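Local coordinates for protein putative cytidylyltransferase (Burkholderia pseudomallei, PDB 5X9Q) that probably catalyses adenylyl transfer from ATP to D-glycero-beta-D-manno-heptose 1-phosphate, yielding ADP-D-glycero-beta-D-manno-heptose and diphosphate in heptose biosynthesis, at residues 41-45 with 68-72; 18-22 with 103-107; 56-60 with 100-104; 72-78 with 109-113. All blocks are in the same frame, centred on the assembly; numbering follows the deposited sequence.

Interaction 1 of 4, residues 41-45 with 68-72; sequences TNGVF and VGVNS
The carbonyl oxygen of Thr41 takes the amide of Gly69 (Gly69 N to Thr41 O 2.6 Å) in its carbonyl plane and also meets a weaker C-H donor, Val68 CA at 3.2 Å. Two residues on, the pattern repeats with roles exchanged: Gly69 O receives Gly43 N at 2.9 Å, while Asn42 CA closes on the same oxygen. The ladder then slackens, since Asn71 N reaches Gly43 O only at 3.4 Å, a weak bond. These are neighbouring parallel strands of a beta-alpha-beta crossover, the axes of the two short strand segments 20° apart. Thr41 and Val68 share one face of the sheet and lie side by side, CG2 against both methyls of the valine. Just past the strand, Phe45 turns back with positive phi (54°), and its CG, anti to the carbonyl carbon, carries the ring to the face that bears Thr41 and Val68; CE2 meets Val68 CG1 at 3.5 Å, and Gly69 O lies farther off, near the ring plane. Gly43 has no side chain to compete with this ring. Thr41 OG1 is hydrogen-bonded to Tyr55 OH and Val127 O. Main-chain bonds thus fix the register, while the shared face adds methyl and ring contacts and the Thr41 hydroxyl is satisfied internally.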
loop_
_atom_site.group_PDB
_atom_site.type_symbol
_atom_site.label_atom_id
_atom_site.label_comp_id
_atom_site.label_asym_id
_atom_site.label_seq_id
_atom_site.Cartn_x
_atom_site.Cartn_y
_atom_site.Cartn_z
ATOM N N THR A 41 15.343 -6.206 -1.480
ATOM C CA THR A 41 15.558 -4.807 -1.166
ATOM C C THR A 41 15.389 -4.550 0.342
ATOM O O THR A 41 14.803 -5.349 1.056
ATOM C CB THR A 41 14.598 -3.914 -1.954
ATOM O OG1 THR A 41 15.091 -2.572 -1.925
ATOM C CG2 THR A 41 13.193 -3.937 -1.341
ATOM N N ASN A 42 15.870 -3.416 0.823
ATOM C CA ASN A 42 15.763 -3.111 2.228
ATOM C C ASN A 42 15.477 -1.640 2.443
ATOM O O ASN A 42 15.708 -0.816 1.546
ATOM C CB ASN A 42 17.030 -3.487 2.992
ATOM C CG ASN A 42 18.247 -2.724 2.514
ATOM O OD1 ASN A 42 18.754 -1.863 3.222
ATOM N ND2 ASN A 42 18.747 -3.067 1.331
ATOM N N GLY A 43 14.953 -1.318 3.626
ATOM C CA GLY A 43 14.668 0.066 3.955
ATOM C C GLY A 43 13.982 0.241 5.294
ATOM O O GLY A 43 13.638 -0.713 5.991
ATOM N N VAL A 44 13.788 1.489 5.674
ATOM C CA VAL A 44 13.100 1.765 6.914
ATOM C C VAL A 44 11.597 1.688 6.650
ATOM O O VAL A 44 10.852 1.023 7.376
ATOM C CB VAL A 44 13.515 3.140 7.490
ATOM C CG1 VAL A 44 12.734 3.415 8.736
ATOM C CG2 VAL A 44 15.031 3.123 7.782
ATOM N N PHE A 45 11.189 2.350 5.573
ATOM C CA PHE A 45 9.806 2.414 5.151
ATOM C C PHE A 45 8.914 2.906 6.295
ATOM O O PHE A 45 7.885 2.279 6.574
ATOM C CB PHE A 45 9.341 1.043 4.651
ATOM C CG PHE A 45 10.104 0.540 3.452
ATOM C CD1 PHE A 45 9.853 1.046 2.193
ATOM C CD2 PHE A 45 11.049 -0.453 3.583
ATOM C CE1 PHE A 45 10.546 0.583 1.083
ATOM C CE2 PHE A 45 11.739 -0.928 2.473
ATOM C CZ PHE A 45 11.489 -0.404 1.228
ATOM N N VAL A 68 11.682 -8.043 1.103
ATOM C CA VAL A 68 12.023 -6.732 1.647
ATOM C C VAL A 68 12.596 -6.863 3.072
ATOM O O VAL A 68 11.995 -7.493 3.944
ATOM C CB VAL A 68 10.801 -5.815 1.657
ATOM C CG1 VAL A 68 11.208 -4.402 2.020
ATOM C CG2 VAL A 68 10.129 -5.838 0.278
ATOM N N GLY A 69 13.790 -6.320 3.287
ATOM C CA GLY A 69 14.400 -6.291 4.606
ATOM C C GLY A 69 14.094 -4.988 5.326
ATOM O O GLY A 69 14.222 -3.890 4.761
ATOM N N VAL A 70 13.679 -5.093 6.579
ATOM C CA VAL A 70 13.246 -3.887 7.290
ATOM C C VAL A 70 14.034 -3.654 8.577
ATOM O O VAL A 70 14.019 -4.489 9.493
ATOM C CB VAL A 70 11.758 -3.955 7.612
ATOM C CG1 VAL A 70 11.323 -2.704 8.355
ATOM C CG2 VAL A 70 10.971 -4.126 6.323
ATOM N N ASN A 71 14.730 -2.525 8.631
ATOM C CA ASN A 71 15.504 -2.169 9.815
ATOM C C ASN A 71 14.664 -2.236 11.094
ATOM O O ASN A 71 13.595 -1.612 11.178
ATOM C CB ASN A 71 16.074 -0.756 9.656
ATOM C CG ASN A 71 16.942 -0.608 8.427
ATOM O OD1 ASN A 71 16.446 -0.574 7.289
ATOM N ND2 ASN A 71 18.244 -0.470 8.646
ATOM N N SER A 72 15.194 -2.932 12.101
ATOM C CA SER A 72 14.618 -2.902 13.453
ATOM C C SER A 72 14.734 -1.498 13.995
ATOM O O SER A 72 15.520 -0.686 13.485
ATOM C CB SER A 72 15.330 -3.852 14.416
ATOM O OG SER A 72 16.564 -3.279 14.829
#

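Interaction 2 of 4, residues 18-22 with 103-107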
loop_
_atom_site.group_PDB
_atom_site.type_symbol
_atom_site.label_atom_id
_atom_site.label_comp_id
_atom_site.label_asym_id
_atom_site.label_seq_id
_atom_site.Cartn_x
_atom_site.Cartn_y
_atom_site.Cartn_z
ATOM N N GLU A 18 -0.339 -10.916 6.564
ATOM C CA GLU A 18 0.667 -11.227 7.573
ATOM C C GLU A 18 1.391 -12.552 7.307
ATOM O O GLU A 18 2.353 -12.883 8.000
ATOM C CB GLU A 18 0.036 -11.247 8.966
ATOM C CG GLU A 18 -0.159 -9.870 9.580
ATOM C CD GLU A 18 -1.103 -9.888 10.766
ATOM O OE1 GLU A 18 -1.297 -10.971 11.356
ATOM O OE2 GLU A 18 -1.652 -8.820 11.106
ATOM N N ARG A 19 0.933 -13.306 6.311
ATOM C CA ARG A 19 1.556 -14.580 5.991
ATOM C C ARG A 19 2.973 -14.306 5.466
ATOM O O ARG A 19 3.809 -15.207 5.431
ATOM C CB ARG A 19 0.656 -15.404 5.070
ATOM C CG ARG A 19 0.460 -14.799 3.689
ATOM C CD ARG A 19 -0.520 -15.616 2.862
ATOM N NE ARG A 19 -0.682 -15.074 1.517
ATOM C CZ ARG A 19 -1.498 -14.072 1.208
ATOM N NH1 ARG A 19 -2.231 -13.497 2.150
ATOM N NH2 ARG A 19 -1.583 -13.645 -0.045
ATOM N N LYS A 20 3.237 -13.061 5.057
ATOM C CA LYS A 20 4.538 -12.691 4.544
ATOM C C LYS A 20 5.638 -12.362 5.536
ATOM O O LYS A 20 6.812 -12.338 5.156
ATOM C CB LYS A 20 4.313 -11.517 3.607
ATOM C CG LYS A 20 3.290 -11.792 2.564
ATOM C CD LYS A 20 3.149 -10.621 1.634
ATOM C CE LYS A 20 1.962 -10.816 0.709
ATOM N NZ LYS A 20 1.784 -9.644 -0.219
ATOM N N LEU A 21 5.260 -12.098 6.783
ATOM C CA LEU A 21 6.226 -11.779 7.824
ATOM C C LEU A 21 6.954 -13.060 8.195
ATOM O O LEU A 21 6.332 -14.034 8.618
ATOM C CB LEU A 21 5.526 -11.193 9.050
ATOM C CG LEU A 21 4.480 -10.109 8.779
ATOM C CD1 LEU A 21 3.633 -9.858 10.018
ATOM C CD2 LEU A 21 5.146 -8.824 8.311
ATOM N N ILE A 22 8.259 -13.055 8.074
ATOM C CA ILE A 22 9.045 -14.221 8.333
ATOM C C ILE A 22 10.360 -13.903 9.036
ATOM O O ILE A 22 10.872 -12.825 8.948
ATOM C CB ILE A 22 9.301 -14.930 7.000
ATOM C CG1 ILE A 22 10.075 -16.184 7.185
ATOM C CG2 ILE A 22 10.149 -14.116 6.065
ATOM C CD1 ILE A 22 9.798 -17.153 6.082
ATOM N N VAL A 103 4.860 -7.449 -2.881
ATOM C CA VAL A 103 5.845 -7.976 -1.930
ATOM C C VAL A 103 5.520 -9.420 -1.594
ATOM O O VAL A 103 4.362 -9.737 -1.331
ATOM C CB VAL A 103 5.876 -7.147 -0.582
ATOM C CG1 VAL A 103 6.748 -7.843 0.468
ATOM C CG2 VAL A 103 6.373 -5.731 -0.782
ATOM N N ASP A 104 6.506 -10.305 -1.579
ATOM C CA ASP A 104 6.220 -11.683 -1.168
ATOM C C ASP A 104 6.640 -11.982 0.267
ATOM O O ASP A 104 5.934 -12.674 0.988
ATOM C CB ASP A 104 6.906 -12.676 -2.102
ATOM C CG ASP A 104 6.421 -12.536 -3.524
ATOM O OD1 ASP A 104 5.315 -13.049 -3.828
ATOM O OD2 ASP A 104 7.123 -11.880 -4.328
ATOM N N TRP A 105 7.775 -11.446 0.697
ATOM C CA TRP A 105 8.286 -11.773 2.023
ATOM C C TRP A 105 8.866 -10.534 2.670
ATOM O O TRP A 105 9.580 -9.780 2.027
ATOM C CB TRP A 105 9.356 -12.882 1.955
ATOM C CG TRP A 105 8.870 -14.153 1.288
ATOM C CD1 TRP A 105 9.165 -14.593 0.014
ATOM C CD2 TRP A 105 7.971 -15.118 1.842
ATOM N NE1 TRP A 105 8.519 -15.777 -0.234
ATOM C CE2 TRP A 105 7.780 -16.121 0.868
ATOM C CE3 TRP A 105 7.318 -15.241 3.076
ATOM C CZ2 TRP A 105 6.953 -17.225 1.087
ATOM C CZ3 TRP A 105 6.501 -16.340 3.291
ATOM C CH2 TRP A 105 6.331 -17.318 2.305
ATOM N N VAL A 106 8.561 -10.330 3.947
ATOM C CA VAL A 106 9.122 -9.208 4.696
ATOM C C VAL A 106 9.905 -9.752 5.901
ATOM O O VAL A 106 9.356 -10.509 6.717
ATOM C CB VAL A 106 8.023 -8.220 5.172
ATOM C CG1 VAL A 106 8.646 -6.982 5.808
ATOM C CG2 VAL A 106 7.108 -7.828 3.987
ATOM N N VAL A 107 11.184 -9.378 5.979
ATOM C CA VAL A 107 12.102 -9.833 7.032
ATOM C C VAL A 107 12.716 -8.653 7.768
ATOM O O VAL A 107 13.189 -7.707 7.132
ATOM C CB VAL A 107 13.269 -10.646 6.464
ATOM C CG1 VAL A 107 14.248 -10.987 7.566
ATOM C CG2 VAL A 107 12.767 -11.883 5.852
#
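Strand 105-109 forms the rim of the chain's parallel Rossmann-like sheet, and residues 18-22, leaving a 3-10 turn, come alongside it through a single bridge between Leu21 and Val106. Both bonds of the bridge belong to Val106: its N donates to Lys20 O at 2.9 Å, almost straight at the hydrogen (173°) though the donor stands above the carbonyl plane, and Val106 O accepts from Ile22 N at 3.1 Å. Lys20 adds a side-chain bond. Its chain, extended beyond CG, runs alongside the backbone that leads into the strand, with CG only 3.2 Å from Asp104 O, and ends with NZ on Val103 O at 2.8 Å. The ammonium also binds Ala98 O, so backbone carbonyls hold the buried charge; Glu101 of the second subunit adds a long, weak ion pair. Trp105 reaches back toward the turn with the six-membered part of its indole: Lys20 O lies at the ring edge, and CZ3 approaches Arg19 O at 3.6 Å. Beyond it, Ile22 turns CG2 into the slot between its own backbone N and carbonyl carbon, and the side chains of Ile22 and Val107 cross obliquely, with Ile22 CG2 3.4 Å from Val107 CG2. Leu21 CD2 touches Val106 CB more loosely, and the Leu21 side chain also packs on Met94 and Ala98 of helix 90-98. On the far edge strand 105-109 pairs with strand 65-71, while Trp105 and Val107 pack against Met30 and Leu27 of helix 24-30, which follows the turn.

Interaction 3 of 4, residues 56-60 with 100-104; sequences LADAK and LECVD
Cys102 rests its sulfur against the carbonyl and CB of Leu56, with SG 3.4 Å from Leu56 O and 3.7 Å from Leu56 CB. A chi1 of 64° sets SG between the backbone N and the carbonyl carbon and thereby turns it onto the helix. Farther in, the Leu56 branch ending in CD1 crosses Leu100 at about a right angle, the two CD1 methyls 3.4 Å apart, and the same Leu56 methyl brushes Val103 CG2. One turn later on the helix, Lys60 runs along Cys102, its CB near Cys102 CB. Its CG and CD pass beside Cys102 O, CD at 3.4 Å, and bends at chi2 and chi4 bring the ammonium round to the Asp104 carboxylate. NZ makes a salt bridge with Asp104 OD2 at 3.0 Å, on that oxygen's syn lone pair, and a weak bond to Asp104 OD1 at 3.4 Å. OD2 is gripped a second time by Leu66 N, a backbone donor that should hold the carboxylate facing the lysine. The contact ties helix 50-62, the connecting helix of the beta-alpha-beta unit of strands 38-43 and 65-71, to the loop joining helix 90-98 to strand 105-109; at the dimer interface Ala57 and Leu100 pack against Phe17 and Ala99 of the second subunit.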
loop_
_atom_site.group_PDB
_atom_site.type_symbol
_atom_site.label_atom_id
_atom_site.label_comp_id
_atom_site.label_asym_id
_atom_site.label_seq_id
_atom_site.Cartn_x
_atom_site.Cartn_y
_atom_site.Cartn_z
ATOM N N LEU A 56 8.750 -0.535 -5.402
ATOM C CA LEU A 56 8.567 -1.894 -4.893
ATOM C C LEU A 56 7.969 -2.802 -5.974
ATOM O O LEU A 56 8.267 -3.994 -6.040
ATOM C CB LEU A 56 7.672 -1.888 -3.653
ATOM C CG LEU A 56 8.357 -1.564 -2.324
ATOM C CD1 LEU A 56 7.413 -1.814 -1.158
ATOM C CD2 LEU A 56 9.636 -2.373 -2.168
ATOM N N ALA A 57 7.122 -2.214 -6.814
ATOM C CA ALA A 57 6.447 -2.900 -7.915
ATOM C C ALA A 57 7.381 -3.213 -9.072
ATOM O O ALA A 57 7.366 -4.330 -9.580
ATOM C CB ALA A 57 5.239 -2.086 -8.391
ATOM N N ASP A 58 8.235 -2.257 -9.423
ATOM C CA ASP A 58 9.213 -2.459 -10.482
ATOM C C ASP A 58 10.247 -3.519 -10.081
ATOM O O ASP A 58 10.679 -4.313 -10.919
ATOM C CB ASP A 58 9.913 -1.143 -10.824
ATOM C CG ASP A 58 9.051 -0.227 -11.670
ATOM O OD1 ASP A 58 8.037 -0.704 -12.222
ATOM O OD2 ASP A 58 9.386 0.971 -11.781
ATOM N N ALA A 59 10.642 -3.535 -8.807
ATOM C CA ALA A 59 11.622 -4.511 -8.335
ATOM C C ALA A 59 11.006 -5.895 -8.490
ATOM O O ALA A 59 11.671 -6.818 -8.974
ATOM C CB ALA A 59 12.020 -4.241 -6.867
ATOM N N LYS A 60 9.718 -6.018 -8.147
ATOM C CA LYS A 60 9.004 -7.294 -8.298
ATOM C C LYS A 60 9.010 -7.730 -9.764
ATOM O O LYS A 60 9.187 -8.901 -10.058
ATOM C CB LYS A 60 7.547 -7.200 -7.794
ATOM C CG LYS A 60 6.742 -8.494 -8.000
ATOM C CD LYS A 60 7.469 -9.664 -7.334
ATOM C CE LYS A 60 6.792 -11.018 -7.576
ATOM N NZ LYS A 60 5.567 -11.298 -6.780
ATOM N N LEU A 100 1.159 -5.098 0.730
ATOM C CA LEU A 100 1.386 -4.759 -0.667
ATOM C C LEU A 100 1.310 -5.977 -1.582
ATOM O O LEU A 100 1.862 -7.045 -1.283
ATOM C CB LEU A 100 2.754 -4.092 -0.812
ATOM C CG LEU A 100 2.834 -2.753 -0.086
ATOM C CD1 LEU A 100 4.240 -2.180 -0.136
ATOM C CD2 LEU A 100 1.809 -1.788 -0.706
ATOM N N GLU A 101 0.634 -5.800 -2.710
ATOM C CA GLU A 101 0.481 -6.871 -3.680
ATOM C C GLU A 101 1.813 -7.377 -4.204
ATOM O O GLU A 101 1.979 -8.569 -4.431
ATOM C CB GLU A 101 -0.363 -6.418 -4.869
ATOM C CG GLU A 101 -0.620 -7.565 -5.844
ATOM C CD GLU A 101 -1.615 -7.213 -6.927
ATOM O OE1 GLU A 101 -1.778 -6.005 -7.223
ATOM O OE2 GLU A 101 -2.268 -8.143 -7.459
ATOM N N CYS A 102 2.759 -6.476 -4.427
ATOM C CA CYS A 102 3.976 -6.900 -5.103
ATOM C C CYS A 102 5.009 -7.556 -4.200
ATOM O O CYS A 102 5.929 -8.179 -4.708
ATOM C CB CYS A 102 4.611 -5.715 -5.822
ATOM S SG CYS A 102 5.166 -4.413 -4.735
ATOM N N VAL A 103 4.860 -7.449 -2.881
ATOM C CA VAL A 103 5.845 -7.976 -1.930
ATOM C C VAL A 103 5.520 -9.420 -1.594
ATOM O O VAL A 103 4.362 -9.737 -1.331
ATOM C CB VAL A 103 5.876 -7.147 -0.582
ATOM C CG1 VAL A 103 6.748 -7.843 0.468
ATOM C CG2 VAL A 103 6.373 -5.731 -0.782
ATOM N N ASP A 104 6.506 -10.305 -1.579
ATOM C CA ASP A 104 6.220 -11.683 -1.168
ATOM C C ASP A 104 6.640 -11.982 0.267
ATOM O O ASP A 104 5.934 -12.674 0.988
ATOM C CB ASP A 104 6.906 -12.676 -2.102
ATOM C CG ASP A 104 6.421 -12.536 -3.524
ATOM O OD1 ASP A 104 5.315 -13.049 -3.828
ATOM O OD2 ASP A 104 7.123 -11.880 -4.328
#

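Interaction 4 of 4, residues 72-78 with 109-113; sequences SDASVRM and FDEKT
The Phe109 ring is approached obliquely by Ser75, whose OG lies 4.2 Å from CE2, while Asn71 packs against the same ring. A second flat group, the Asp110 carboxylate, turns OD1 toward Ser72 and receives a weak hydrogen bond from Ser72 OG at 3.1 Å. Backbone joins the segments where Ser72 N donates to Phe109 O at 2.9 Å, tilted 22° from the carbonyl plane. Ser72 is the N-cap of helix 73-76, which follows strand 65-71: its OG, placed by a chi1 of 77° between backbone N and carbonyl carbon, accepts Ser75 N at 3.0 Å. The hydroxyl thus caps the helix and, more weakly, reaches the loop after strand 105-109, in a Rossmann-like sheet where both strands run the same way. Ser75 OG, anti to its own backbone N, points at Glu111 O; the modelled 2.4 Å is very short, and its exact length is doubtful. Toward solvent, the aliphatic parts of Met78 and Lys112 cross at a slant, CB of Met78 against CG of Lys112 at 3.6 Å and SD against the lysine CB. Glu111 turns elsewhere, to a salt bridge with Arg24.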
loop_
_atom_site.group_PDB
_atom_site.type_symbol
_atom_site.label_atom_id
_atom_site.label_comp_id
_atom_site.label_asym_id
_atom_site.label_seq_id
_atom_site.Cartn_x
_atom_site.Cartn_y
_atom_site.Cartn_z
ATOM N N SER A 72 15.194 -2.932 12.101
ATOM C CA SER A 72 14.618 -2.902 13.453
ATOM C C SER A 72 14.734 -1.498 13.995
ATOM O O SER A 72 15.520 -0.686 13.485
ATOM C CB SER A 72 15.330 -3.852 14.416
ATOM O OG SER A 72 16.564 -3.279 14.829
ATOM N N ASP A 73 13.962 -1.218 15.038
ATOM C CA ASP A 73 13.942 0.121 15.617
ATOM C C ASP A 73 15.330 0.521 16.128
ATOM O O ASP A 73 15.792 1.641 15.861
ATOM C CB ASP A 73 12.911 0.187 16.754
ATOM C CG ASP A 73 11.478 -0.071 16.267
ATOM O OD1 ASP A 73 11.137 0.374 15.143
ATOM O OD2 ASP A 73 10.705 -0.754 16.992
ATOM N N ALA A 74 16.006 -0.397 16.813
ATOM C CA ALA A 74 17.350 -0.135 17.308
ATOM C C ALA A 74 18.268 0.144 16.118
ATOM O O ALA A 74 18.977 1.150 16.088
ATOM C CB ALA A 74 17.863 -1.315 18.115
ATOM N N SER A 75 18.244 -0.756 15.135
ATOM C CA SER A 75 19.051 -0.611 13.931
ATOM C C SER A 75 18.854 0.741 13.248
ATOM O O SER A 75 19.821 1.374 12.824
ATOM C CB SER A 75 18.748 -1.743 12.946
ATOM O OG SER A 75 19.321 -1.482 11.676
ATOM N N VAL A 76 17.606 1.177 13.096
ATOM C CA VAL A 76 17.335 2.456 12.438
ATOM C C VAL A 76 18.024 3.567 13.216
ATOM O O VAL A 76 18.482 4.566 12.659
ATOM C CB VAL A 76 15.826 2.748 12.362
ATOM C CG1 VAL A 76 15.581 4.129 11.775
ATOM C CG2 VAL A 76 15.120 1.679 11.541
ATOM N N ARG A 77 18.114 3.388 14.511
ATOM C CA ARG A 77 18.753 4.369 15.356
ATOM C C ARG A 77 20.223 4.445 15.051
ATOM O O ARG A 77 20.907 5.342 15.503
ATOM C CB ARG A 77 18.618 3.946 16.813
ATOM C CG ARG A 77 17.871 4.916 17.694
ATOM C CD ARG A 77 17.243 4.177 18.854
ATOM N NE ARG A 77 15.840 3.903 18.612
ATOM C CZ ARG A 77 15.191 2.855 19.091
ATOM N NH1 ARG A 77 13.920 2.698 18.808
ATOM N NH2 ARG A 77 15.804 1.966 19.851
ATOM N N MET A 78 20.714 3.499 14.273
ATOM C CA MET A 78 22.163 3.491 13.987
ATOM C C MET A 78 22.631 4.541 12.938
ATOM O O MET A 78 23.824 4.837 12.869
ATOM C CB MET A 78 22.723 2.074 13.815
ATOM C CG MET A 78 22.792 1.274 15.107
ATOM S SD MET A 78 23.375 -0.414 14.848
ATOM C CE MET A 78 23.275 -1.065 16.515
ATOM N N PHE A 109 15.749 -7.005 10.241
ATOM C CA PHE A 109 17.127 -7.260 10.643
ATOM C C PHE A 109 17.563 -6.194 11.631
ATOM O O PHE A 109 17.083 -5.070 11.579
ATOM C CB PHE A 109 18.080 -7.305 9.439
ATOM C CG PHE A 109 18.163 -6.019 8.676
ATOM C CD1 PHE A 109 17.229 -5.720 7.678
ATOM C CD2 PHE A 109 19.177 -5.106 8.943
ATOM C CE1 PHE A 109 17.300 -4.518 6.962
ATOM C CE2 PHE A 109 19.265 -3.902 8.234
ATOM C CZ PHE A 109 18.315 -3.605 7.237
ATOM N N ASP A 110 18.451 -6.576 12.552
ATOM C CA ASP A 110 18.851 -5.725 13.680
ATOM C C ASP A 110 20.148 -4.942 13.453
ATOM O O ASP A 110 20.357 -3.882 14.043
ATOM C CB ASP A 110 19.029 -6.582 14.925
ATOM C CG ASP A 110 17.719 -7.097 15.467
ATOM O OD1 ASP A 110 16.793 -6.294 15.702
ATOM O OD2 ASP A 110 17.637 -8.316 15.706
ATOM N N GLU A 111 21.034 -5.494 12.628
ATOM C CA GLU A 111 22.316 -4.866 12.372
ATOM C C GLU A 111 22.127 -3.509 11.695
ATOM O O GLU A 111 21.035 -3.172 11.220
ATOM C CB GLU A 111 23.222 -5.760 11.509
ATOM C CG GLU A 111 23.423 -7.210 11.992
ATOM C CD GLU A 111 22.260 -8.153 11.634
ATOM O OE1 GLU A 111 22.094 -8.466 10.441
ATOM O OE2 GLU A 111 21.525 -8.612 12.532
ATOM N N LYS A 112 23.204 -2.741 11.612
ATOM C CA LYS A 112 23.136 -1.408 11.035
ATOM C C LYS A 112 23.003 -1.462 9.510
ATOM O O LYS A 112 22.385 -0.588 8.902
ATOM C CB LYS A 112 24.395 -0.619 11.417
ATOM C CG LYS A 112 24.422 0.826 10.935
ATOM C CD LYS A 112 25.637 1.568 11.470
ATOM C CE LYS A 112 26.916 0.773 11.234
ATOM N NZ LYS A 112 28.124 1.586 11.584
ATOM N N THR A 113 23.573 -2.501 8.899
ATOM C CA THR A 113 23.494 -2.663 7.461
ATOM C C THR A 113 22.872 -4.018 7.147
ATOM O O THR A 113 22.909 -4.936 7.971
ATOM C CB THR A 113 24.895 -2.549 6.795
ATOM O OG1 THR A 113 25.656 -3.740 7.020
ATOM C CG2 THR A 113 25.648 -1.317 7.309
#

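The chemistry of the four contacts differs with their place in the fold. Interaction 1 is the core, a buried strand pair held by main-chain bonds and methyl packing. Interaction 2 works on the same sheet at its edge, joined to interaction 1 by the pairing of strands 65-71 and 105-109, and a lysine there binds carbonyls. Interaction 3 shares Val103 and Asp104 with it but relies on sulfur packing and a salt bridge; both of these contacts reach the second subunit. Interaction 4 shares Ser72 with interaction 1 and lies at the strand ends, where a main-chain bond is joined by serine hydroxyls and the exposed chains of Met78 and Lys112. Interactions 3 and 4 lie on opposite sides of the chain's centre.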